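Local coordinates for esterase YbfF (Escherichia coli, PDB 3BF7), which probably hydrolyses ester and thioester bonds as a member of the alpha/beta hydrolase family, with a helical cap beside its substrate-binding crevice, at residues 23-28 with 122-127; 129-134 with 169-174; 147-152 with 157-162. The protein carries 1 engineered substitution. All blocks are in the same frame, centred on the assembly; numbering follows the deposited sequence.

Interaction 1: 23-28 with 122-127; sequences HGLFGS and RRHDEI
Leu25 and Phe26 stand at the centre of a type II beta turn from Gly24 to Gly27, and both direct their side chains toward His124 and Ile127 at the start of helix 125-136. The backbones stay well apart, with the CA atoms of Leu25 and His124 9.9 Å from each other, so side chains alone bridge the gap. Leu25 sets its methyl CD2 over one face of the His124 ring. This is a CH-pi contact, with CD2 4.0 Å from the ring centroid and only 9° off the normal. The CG of Leu25 is anti to its backbone N (chi1 -176°), which places CD2 over the imidazole. His124 is the N-cap residue of the helix, and its ND1 is hydrogen-bonded to Tyr182 OH, which limits rotation of the imidazole.

The turn follows strand 19-22 of the alpha/beta hydrolase core, while helix 125-136 is evidently part of the helical cap, so the contact joins core to cap. Phe26 meets His124 obliquely, the two planes 55° apart. His124 CD2 lies at the edge of the phenyl ring, 3.8 Å from Phe26 CE2. The same CE2 touches Ile127 CG2, also at 3.8 Å. Within the turn, Gly24 O accepts from Gly27 N and from His23 ND1, which approach from opposite faces of its carbonyl plane. Phe173 and Phe128 both meet the Phe26 ring edge-to-face.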
loop_
_atom_site.group_PDB
_atom_site.type_symbol
_atom_site.label_atom_id
_atom_site.label_comp_id
_atom_site.label_asym_id
_atom_site.label_seq_id
_atom_site.Cartn_x
_atom_site.Cartn_y
_atom_site.Cartn_z
ATOM N N HIS A 23 -0.284 2.833 -1.459
ATOM C CA HIS A 23 -1.382 2.274 -0.671
ATOM C C HIS A 23 -1.708 0.809 -0.976
ATOM O O HIS A 23 -1.158 0.213 -1.904
ATOM C CB HIS A 23 -2.635 3.123 -0.896
ATOM C CG HIS A 23 -3.186 3.011 -2.282
ATOM N ND1 HIS A 23 -3.927 1.927 -2.701
ATOM C CD2 HIS A 23 -3.051 3.812 -3.366
ATOM C CE1 HIS A 23 -4.221 2.065 -3.982
ATOM N NE2 HIS A 23 -3.700 3.201 -4.410
ATOM N N GLY A 24 -2.637 0.254 -0.198
ATOM C CA GLY A 24 -3.042 -1.134 -0.352
ATOM C C GLY A 24 -4.360 -1.341 -1.078
ATOM O O GLY A 24 -4.965 -0.392 -1.583
ATOM N N LEU A 25 -4.806 -2.593 -1.127
ATOM C CA LEU A 25 -6.044 -2.945 -1.813
ATOM C C LEU A 25 -7.240 -2.120 -1.342
ATOM O O LEU A 25 -7.459 -1.942 -0.139
ATOM C CB LEU A 25 -6.338 -4.438 -1.633
ATOM C CG LEU A 25 -7.559 -4.983 -2.386
ATOM C CD1 LEU A 25 -7.371 -4.845 -3.895
ATOM C CD2 LEU A 25 -7.767 -6.438 -2.007
ATOM N N PHE A 26 -8.004 -1.629 -2.317
ATOM C CA PHE A 26 -9.192 -0.801 -2.103
ATOM C C PHE A 26 -8.854 0.590 -1.575
ATOM O O PHE A 26 -9.748 1.360 -1.231
ATOM C CB PHE A 26 -10.195 -1.485 -1.159
ATOM C CG PHE A 26 -10.795 -2.753 -1.711
ATOM C CD1 PHE A 26 -11.457 -2.759 -2.939
ATOM C CD2 PHE A 26 -10.711 -3.941 -0.993
ATOM C CE1 PHE A 26 -12.025 -3.933 -3.439
ATOM C CE2 PHE A 26 -11.275 -5.116 -1.486
ATOM C CZ PHE A 26 -11.932 -5.112 -2.708
ATOM N N GLY A 27 -7.565 0.914 -1.527
ATOM C CA GLY A 27 -7.156 2.225 -1.058
ATOM C C GLY A 27 -6.978 3.222 -2.190
ATOM O O GLY A 27 -7.366 2.970 -3.336
ATOM N N SER A 28 -6.386 4.365 -1.854
ATOM C CA SER A 28 -6.130 5.443 -2.803
ATOM C C SER A 28 -4.950 6.244 -2.264
ATOM O O SER A 28 -4.519 6.029 -1.127
ATOM C CB SER A 28 -7.355 6.343 -2.935
ATOM O OG SER A 28 -7.639 6.968 -1.697
ATOM N N ARG A 122 -8.966 -16.347 1.073
ATOM C CA ARG A 122 -9.828 -15.277 0.595
ATOM C C ARG A 122 -10.157 -14.506 1.867
ATOM O O ARG A 122 -10.720 -15.064 2.812
ATOM C CB ARG A 122 -11.097 -15.825 -0.058
ATOM C CG ARG A 122 -10.839 -16.538 -1.381
ATOM C CD ARG A 122 -12.119 -16.711 -2.182
ATOM N NE ARG A 122 -12.626 -15.445 -2.710
ATOM C CZ ARG A 122 -12.218 -14.877 -3.843
ATOM N NH1 ARG A 122 -11.287 -15.456 -4.588
ATOM N NH2 ARG A 122 -12.751 -13.728 -4.235
ATOM N N ARG A 123 -9.780 -13.233 1.899
ATOM C CA ARG A 123 -9.991 -12.389 3.071
ATOM C C ARG A 123 -10.892 -11.188 2.831
ATOM O O ARG A 123 -11.072 -10.372 3.737
ATOM C CB ARG A 123 -8.647 -11.859 3.591
ATOM C CG ARG A 123 -7.958 -12.737 4.613
ATOM C CD ARG A 123 -6.858 -11.968 5.328
ATOM N NE ARG A 123 -5.697 -11.714 4.480
ATOM C CZ ARG A 123 -4.476 -12.169 4.744
ATOM N NH1 ARG A 123 -4.264 -12.899 5.828
ATOM N NH2 ARG A 123 -3.467 -11.893 3.931
ATOM N N HIS A 124 -11.461 -11.073 1.637
ATOM C CA HIS A 124 -12.282 -9.912 1.321
ATOM C C HIS A 124 -13.654 -10.198 0.741
ATOM O O HIS A 124 -14.279 -9.297 0.191
ATOM C CB HIS A 124 -11.532 -8.994 0.347
ATOM C CG HIS A 124 -10.246 -8.459 0.889
ATOM N ND1 HIS A 124 -9.091 -9.207 0.951
ATOM C CD2 HIS A 124 -9.941 -7.250 1.421
ATOM C CE1 HIS A 124 -8.130 -8.484 1.497
ATOM N NE2 HIS A 124 -8.620 -7.292 1.792
ATOM N N ASP A 125 -14.148 -11.423 0.864
ATOM C CA ASP A 125 -15.446 -11.720 0.278
ATOM C C ASP A 125 -16.587 -10.867 0.810
ATOM O O ASP A 125 -17.446 -10.436 0.041
ATOM C CB ASP A 125 -15.790 -13.197 0.444
ATOM C CG ASP A 125 -14.985 -14.092 -0.479
ATOM O OD1 ASP A 125 -14.200 -13.574 -1.310
ATOM O OD2 ASP A 125 -15.149 -15.326 -0.373
ATOM N N GLU A 126 -16.609 -10.621 2.114
ATOM C CA GLU A 126 -17.669 -9.811 2.696
ATOM C C GLU A 126 -17.529 -8.352 2.271
ATOM O O GLU A 126 -18.527 -7.652 2.091
ATOM C CB GLU A 126 -17.652 -9.961 4.215
ATOM C CG GLU A 126 -17.890 -11.404 4.632
ATOM C CD GLU A 126 -17.655 -11.647 6.101
ATOM O OE1 GLU A 126 -18.578 -11.394 6.899
ATOM O OE2 GLU A 126 -16.541 -12.087 6.452
ATOM N N ILE A 127 -16.290 -7.898 2.104
ATOM C CA ILE A 127 -16.041 -6.535 1.647
ATOM C C ILE A 127 -16.554 -6.408 0.203
ATOM O O ILE A 127 -17.228 -5.433 -0.136
ATOM C CB ILE A 127 -14.532 -6.188 1.752
ATOM C CG1 ILE A 127 -14.181 -5.907 3.217
ATOM C CG2 ILE A 127 -14.195 -4.991 0.870
ATOM C CD1 ILE A 127 -12.699 -5.761 3.480
#

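Interaction 2: 129-134 with 169-174; sequences AAINAV and GEWRFN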
loop_
_atom_site.group_PDB
_atom_site.type_symbol
_atom_site.label_atom_id
_atom_site.label_comp_id
_atom_site.label_asym_id
_atom_site.label_seq_id
_atom_site.Cartn_x
_atom_site.Cartn_y
_atom_site.Cartn_z
ATOM N N ALA A 129 -18.874 -8.167 -1.124
ATOM C CA ALA A 129 -20.330 -8.252 -1.039
ATOM C C ALA A 129 -20.923 -6.895 -0.655
ATOM O O ALA A 129 -21.950 -6.477 -1.196
ATOM C CB ALA A 129 -20.735 -9.312 -0.018
ATOM N N ALA A 130 -20.273 -6.211 0.281
ATOM C CA ALA A 130 -20.729 -4.899 0.730
ATOM C C ALA A 130 -20.622 -3.883 -0.404
ATOM O O ALA A 130 -21.529 -3.076 -0.620
ATOM C CB ALA A 130 -19.901 -4.440 1.922
ATOM N N ILE A 131 -19.500 -3.922 -1.117
ATOM C CA ILE A 131 -19.265 -3.021 -2.238
ATOM C C ILE A 131 -20.335 -3.224 -3.310
ATOM O O ILE A 131 -20.911 -2.260 -3.822
ATOM C CB ILE A 131 -17.856 -3.272 -2.834
ATOM C CG1 ILE A 131 -16.797 -2.737 -1.866
ATOM C CG2 ILE A 131 -17.726 -2.624 -4.207
ATOM C CD1 ILE A 131 -15.382 -3.138 -2.214
ATOM N N ASN A 132 -20.616 -4.481 -3.634
ATOM C CA ASN A 132 -21.615 -4.788 -4.649
ATOM C C ASN A 132 -23.022 -4.402 -4.203
ATOM O O ASN A 132 -23.832 -3.948 -5.014
ATOM C CB ASN A 132 -21.565 -6.276 -5.008
ATOM C CG ASN A 132 -22.551 -6.645 -6.102
ATOM O OD1 ASN A 132 -23.721 -6.923 -5.834
ATOM N ND2 ASN A 132 -22.083 -6.637 -7.345
ATOM N N ALA A 133 -23.310 -4.572 -2.917
ATOM C CA ALA A 133 -24.624 -4.225 -2.387
ATOM C C ALA A 133 -24.853 -2.723 -2.534
ATOM O O ALA A 133 -25.954 -2.281 -2.863
ATOM C CB ALA A 133 -24.729 -4.637 -0.924
ATOM N N VAL A 134 -23.810 -1.936 -2.284
ATOM C CA VAL A 134 -23.921 -0.490 -2.413
ATOM C C VAL A 134 -24.209 -0.125 -3.867
ATOM O O VAL A 134 -25.084 0.695 -4.147
ATOM C CB VAL A 134 -22.620 0.219 -1.960
ATOM C CG1 VAL A 134 -22.646 1.683 -2.386
ATOM C CG2 VAL A 134 -22.473 0.118 -0.451
ATOM N N GLY A 169 -21.470 8.632 -6.157
ATOM C CA GLY A 169 -22.213 7.386 -6.234
ATOM C C GLY A 169 -21.521 6.271 -6.996
ATOM O O GLY A 169 -22.175 5.348 -7.477
ATOM N N GLU A 170 -20.201 6.347 -7.107
ATOM C CA GLU A 170 -19.437 5.331 -7.819
ATOM C C GLU A 170 -18.163 4.987 -7.064
ATOM O O GLU A 170 -17.617 5.822 -6.343
ATOM C CB GLU A 170 -19.066 5.831 -9.218
ATOM C CG GLU A 170 -20.240 6.000 -10.168
ATOM C CD GLU A 170 -20.889 4.680 -10.528
ATOM O OE1 GLU A 170 -20.174 3.782 -11.020
ATOM O OE2 GLU A 170 -22.113 4.540 -10.320
ATOM N N TRP A 171 -17.698 3.752 -7.225
ATOM C CA TRP A 171 -16.465 3.324 -6.580
ATOM C C TRP A 171 -15.293 3.747 -7.450
ATOM O O TRP A 171 -15.311 3.550 -8.664
ATOM C CB TRP A 171 -16.442 1.804 -6.402
ATOM C CG TRP A 171 -17.456 1.309 -5.427
ATOM C CD1 TRP A 171 -18.595 0.611 -5.708
ATOM C CD2 TRP A 171 -17.434 1.496 -4.011
ATOM N NE1 TRP A 171 -19.286 0.351 -4.549
ATOM C CE2 TRP A 171 -18.597 0.884 -3.492
ATOM C CE3 TRP A 171 -16.547 2.123 -3.127
ATOM C CZ2 TRP A 171 -18.893 0.877 -2.126
ATOM C CZ3 TRP A 171 -16.842 2.117 -1.768
ATOM C CH2 TRP A 171 -18.006 1.498 -1.282
ATOM N N ARG A 172 -14.274 4.333 -6.829
ATOM C CA ARG A 172 -13.091 4.773 -7.557
ATOM C C ARG A 172 -12.276 3.581 -8.045
ATOM O O ARG A 172 -11.650 3.644 -9.106
ATOM C CB ARG A 172 -12.229 5.680 -6.669
ATOM C CG ARG A 172 -12.740 7.120 -6.557
ATOM C CD ARG A 172 -12.498 7.867 -7.861
ATOM N NE ARG A 172 -13.248 9.117 -7.997
ATOM C CZ ARG A 172 -12.829 10.310 -7.585
ATOM N NH1 ARG A 172 -11.650 10.446 -6.992
ATOM N NH2 ARG A 172 -13.580 11.382 -7.802
ATOM N N PHE A 173 -12.278 2.494 -7.275
ATOM C CA PHE A 173 -11.528 1.316 -7.688
ATOM C C PHE A 173 -12.319 0.451 -8.672
ATOM O O PHE A 173 -13.550 0.506 -8.728
ATOM C CB PHE A 173 -11.040 0.505 -6.470
ATOM C CG PHE A 173 -12.042 0.376 -5.354
ATOM C CD1 PHE A 173 -13.223 -0.334 -5.532
ATOM C CD2 PHE A 173 -11.783 0.940 -4.107
ATOM C CE1 PHE A 173 -14.128 -0.488 -4.480
ATOM C CE2 PHE A 173 -12.680 0.791 -3.054
ATOM C CZ PHE A 173 -13.854 0.078 -3.242
ATOM N N ASN A 174 -11.584 -0.328 -9.459
ATOM C CA ASN A 174 -12.137 -1.192 -10.505
ATOM C C ASN A 174 -12.560 -2.535 -9.921
ATOM O O ASN A 174 -11.804 -3.507 -9.961
ATOM C CB ASN A 174 -11.061 -1.390 -11.574
ATOM C CG ASN A 174 -11.599 -1.991 -12.850
ATOM O OD1 ASN A 174 -12.732 -2.463 -12.903
ATOM N ND2 ASN A 174 -10.777 -1.982 -13.890
#
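Ile131 meets Trp171 with its CG2 methyl, which lies anti to the backbone N, while CG1 is anti to the carbonyl carbon (chi1 -72°) and carries CD1 on to Phe173. Trp171 points its CB toward the helix and has CG anti to its own carbonyl carbon (chi1 -67°), which brings the indole against Ile131. The CG2 methyl of Ile131 sits over one face of the indole, 3.6 Å from the centroid of the five-membered ring. It is displaced toward the rim, with NE1 its nearest ring atom.

Trp171 NE1 also donates a hydrogen bond to Ile131 O at 3.2 Å. The bond is bent, with an N-H...O angle of 138°, and the oxygen lies out of the indole plane. Ile131 O accepts from Ser135 OG as well. One residue therefore holds the indole by its carbonyl and its methyl.

Helix 125-136 of the probable cap packs here against strand 170-171, half of a small antiparallel hairpin with strand 166-167. Val134 comes to the edge of the indole at about a right angle, with CB 3.8 Å from Trp171 CZ2. Replacing Trp171 by an alanine would probably leave Ile131 O without this donor and open a gap beside Ile131 CG2 and Val134.

Further along the chain, the Phe173 ring receives the other end of Ile131. CD1 of Ile131 is 3.7 Å from Phe173 CZ, and it approaches the ring obliquely. Met149 of helix 142-149 also touches the indole, and Phe166 meets it ring to ring.

Interaction 3: 147-152 with 157-162; sequences AIMRQH and GVIQFL
The Arg150 guanidinium and the Gln160 amide are the flat groups that lie near each other across this contact, their planes 38° apart. The charged end of Arg150 is tied to Glu156, with NH2 in a salt bridge just before the second segment.

The aliphatic part of Arg150 does the closer touching. Its CG lies 3.6 Å from Ile159 CD1, and the two side chains cross at about a right angle. Arg150 runs extended from CG to NE (chi3 -178°), which lets the chain pass beside Ile159 and deliver the guanidinium to the acid. The CD1 methyl of Ile159 also reaches the backbone of this segment, 3.8 Å from Arg150 CA. Its other branch, CG2, packs on Met149 CB at 4.1 Å.

Met149 goes on to Leu162. The thioether chain bends at its last torsion (chi3 84°), and CE ends 3.5 Å from Leu162 CD1, also touching Leu162 CB. Ile159 and Leu162 are three residues apart on one side of their helix, so Met149 packs along both. These buried contacts are all apolar, while the Arg150 and Gln160 pair lies at the exposed margin.

The contact brings together two consecutive helices of the probable cap, 142-149 and 156-163, across the short connection between them. Helix 125-136 lies against the first, with Val134 touching Met149. On the second, Leu162 touches Phe26 from the loop after strand 19-22.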
loop_
_atom_site.group_PDB
_atom_site.type_symbol
_atom_site.label_atom_id
_atom_site.label_comp_id
_atom_site.label_asym_id
_atom_site.label_seq_id
_atom_site.Cartn_x
_atom_site.Cartn_y
_atom_site.Cartn_z
ATOM N N ALA A 147 -24.692 2.906 5.556
ATOM C CA ALA A 147 -25.817 2.175 6.131
ATOM C C ALA A 147 -25.915 0.772 5.544
ATOM O O ALA A 147 -26.191 -0.194 6.254
ATOM C CB ALA A 147 -27.116 2.938 5.890
ATOM N N ILE A 148 -25.686 0.665 4.240
ATOM C CA ILE A 148 -25.745 -0.623 3.563
ATOM C C ILE A 148 -24.556 -1.499 3.938
ATOM O O ILE A 148 -24.711 -2.688 4.215
ATOM C CB ILE A 148 -25.764 -0.439 2.033
ATOM C CG1 ILE A 148 -27.045 0.287 1.624
ATOM C CG2 ILE A 148 -25.655 -1.788 1.336
ATOM C CD1 ILE A 148 -27.114 0.608 0.160
ATOM N N MET A 149 -23.371 -0.904 3.955
ATOM C CA MET A 149 -22.164 -1.647 4.276
ATOM C C MET A 149 -22.154 -2.209 5.691
ATOM O O MET A 149 -21.570 -3.265 5.935
ATOM C CB MET A 149 -20.946 -0.761 4.042
ATOM C CG MET A 149 -20.850 -0.308 2.598
ATOM S SD MET A 149 -19.389 0.656 2.243
ATOM C CE MET A 149 -18.190 -0.648 1.935
ATOM N N ARG A 150 -22.802 -1.514 6.619
ATOM C CA ARG A 150 -22.851 -1.982 7.999
ATOM C C ARG A 150 -23.674 -3.260 8.114
ATOM O O ARG A 150 -23.646 -3.927 9.145
ATOM C CB ARG A 150 -23.437 -0.906 8.917
ATOM C CG ARG A 150 -22.600 0.356 8.999
ATOM C CD ARG A 150 -22.984 1.209 10.200
ATOM N NE ARG A 150 -22.205 2.443 10.245
ATOM C CZ ARG A 150 -22.529 3.558 9.598
ATOM N NH1 ARG A 150 -23.627 3.603 8.857
ATOM N NH2 ARG A 150 -21.743 4.623 9.679
ATOM N N GLN A 151 -24.401 -3.596 7.054
ATOM C CA GLN A 151 -25.219 -4.805 7.037
ATOM C C GLN A 151 -24.357 -6.003 6.647
ATOM O O GLN A 151 -24.790 -7.153 6.746
ATOM C CB GLN A 151 -26.370 -4.649 6.038
ATOM C CG GLN A 151 -27.216 -3.405 6.268
ATOM C CD GLN A 151 -28.333 -3.251 5.252
ATOM O OE1 GLN A 151 -29.064 -2.259 5.265
ATOM N NE2 GLN A 151 -28.475 -4.233 4.368
ATOM N N HIS A 152 -23.133 -5.719 6.206
ATOM C CA HIS A 152 -22.192 -6.754 5.786
ATOM C C HIS A 152 -20.930 -6.784 6.636
ATOM O O HIS A 152 -20.341 -7.844 6.851
ATOM C CB HIS A 152 -21.755 -6.529 4.336
ATOM C CG HIS A 152 -22.832 -6.765 3.328
ATOM N ND1 HIS A 152 -23.829 -5.850 3.067
ATOM C CD2 HIS A 152 -23.068 -7.822 2.517
ATOM C CE1 HIS A 152 -24.632 -6.334 2.135
ATOM N NE2 HIS A 152 -24.193 -7.529 1.785
ATOM N N GLY A 157 -14.080 1.148 11.010
ATOM C CA GLY A 157 -12.876 1.701 10.412
ATOM C C GLY A 157 -12.693 1.243 8.976
ATOM O O GLY A 157 -12.294 2.024 8.109
ATOM N N VAL A 158 -12.980 -0.029 8.722
ATOM C CA VAL A 158 -12.851 -0.579 7.381
ATOM C C VAL A 158 -13.886 0.066 6.466
ATOM O O VAL A 158 -13.587 0.431 5.327
ATOM C CB VAL A 158 -13.050 -2.110 7.389
ATOM C CG1 VAL A 158 -13.024 -2.648 5.967
ATOM C CG2 VAL A 158 -11.954 -2.771 8.216
ATOM N N ILE A 159 -15.106 0.214 6.968
ATOM C CA ILE A 159 -16.168 0.828 6.187
ATOM C C ILE A 159 -15.787 2.248 5.770
ATOM O O ILE A 159 -15.921 2.613 4.602
ATOM C CB ILE A 159 -17.492 0.860 6.984
ATOM C CG1 ILE A 159 -18.010 -0.569 7.171
ATOM C CG2 ILE A 159 -18.523 1.715 6.260
ATOM C CD1 ILE A 159 -19.238 -0.673 8.058
ATOM N N GLN A 160 -15.303 3.045 6.717
ATOM C CA GLN A 160 -14.924 4.420 6.406
ATOM C C GLN A 160 -13.748 4.484 5.439
ATOM O O GLN A 160 -13.691 5.370 4.587
ATOM C CB GLN A 160 -14.612 5.186 7.694
ATOM C CG GLN A 160 -15.827 5.337 8.604
ATOM C CD GLN A 160 -16.974 6.080 7.938
ATOM O OE1 GLN A 160 -18.145 5.818 8.218
ATOM N NE2 GLN A 160 -16.643 7.023 7.063
ATOM N N PHE A 161 -12.815 3.546 5.565
ATOM C CA PHE A 161 -11.661 3.487 4.675
ATOM C C PHE A 161 -12.152 3.253 3.247
ATOM O O PHE A 161 -11.759 3.960 2.319
ATOM C CB PHE A 161 -10.731 2.351 5.115
ATOM C CG PHE A 161 -9.826 1.846 4.028
ATOM C CD1 PHE A 161 -8.821 2.650 3.496
ATOM C CD2 PHE A 161 -9.987 0.557 3.530
ATOM C CE1 PHE A 161 -7.993 2.171 2.481
ATOM C CE2 PHE A 161 -9.164 0.071 2.518
ATOM C CZ PHE A 161 -8.165 0.881 1.993
ATOM N N LEU A 162 -13.023 2.265 3.077
ATOM C CA LEU A 162 -13.561 1.954 1.760
ATOM C C LEU A 162 -14.332 3.132 1.176
ATOM O O LEU A 162 -14.213 3.432 -0.011
ATOM C CB LEU A 162 -14.478 0.729 1.844
ATOM C CG LEU A 162 -13.789 -0.584 2.228
ATOM C CD1 LEU A 162 -14.835 -1.653 2.490
ATOM C CD2 LEU A 162 -12.837 -1.015 1.120
#

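The three contacts form one continuous packed region on the same side of the chain's centre, their centres 11 to 12 Å apart. Helix 125-136 serves both interaction 1 and interaction 2, and Phe26 CE1 lies 3.7 Å from Ile131 CD1 between them. Phe26 also reaches interaction 3, with CB 3.5 Å from Leu162 CD2. Interactions 2 and 3 join where Val134 CG2 meets Met149 CG at 3.5 Å. In interaction 1, Leu25 lies near, without touching, a likely triad of Ser89, His234 and Asp113. Phe161 of segment 157-162 meets Trp235, the neighbour of His234. The centres of interactions 2 and 3 lie about 19 and 20 Å from the chain's centre, against about 11 Å for interaction 1.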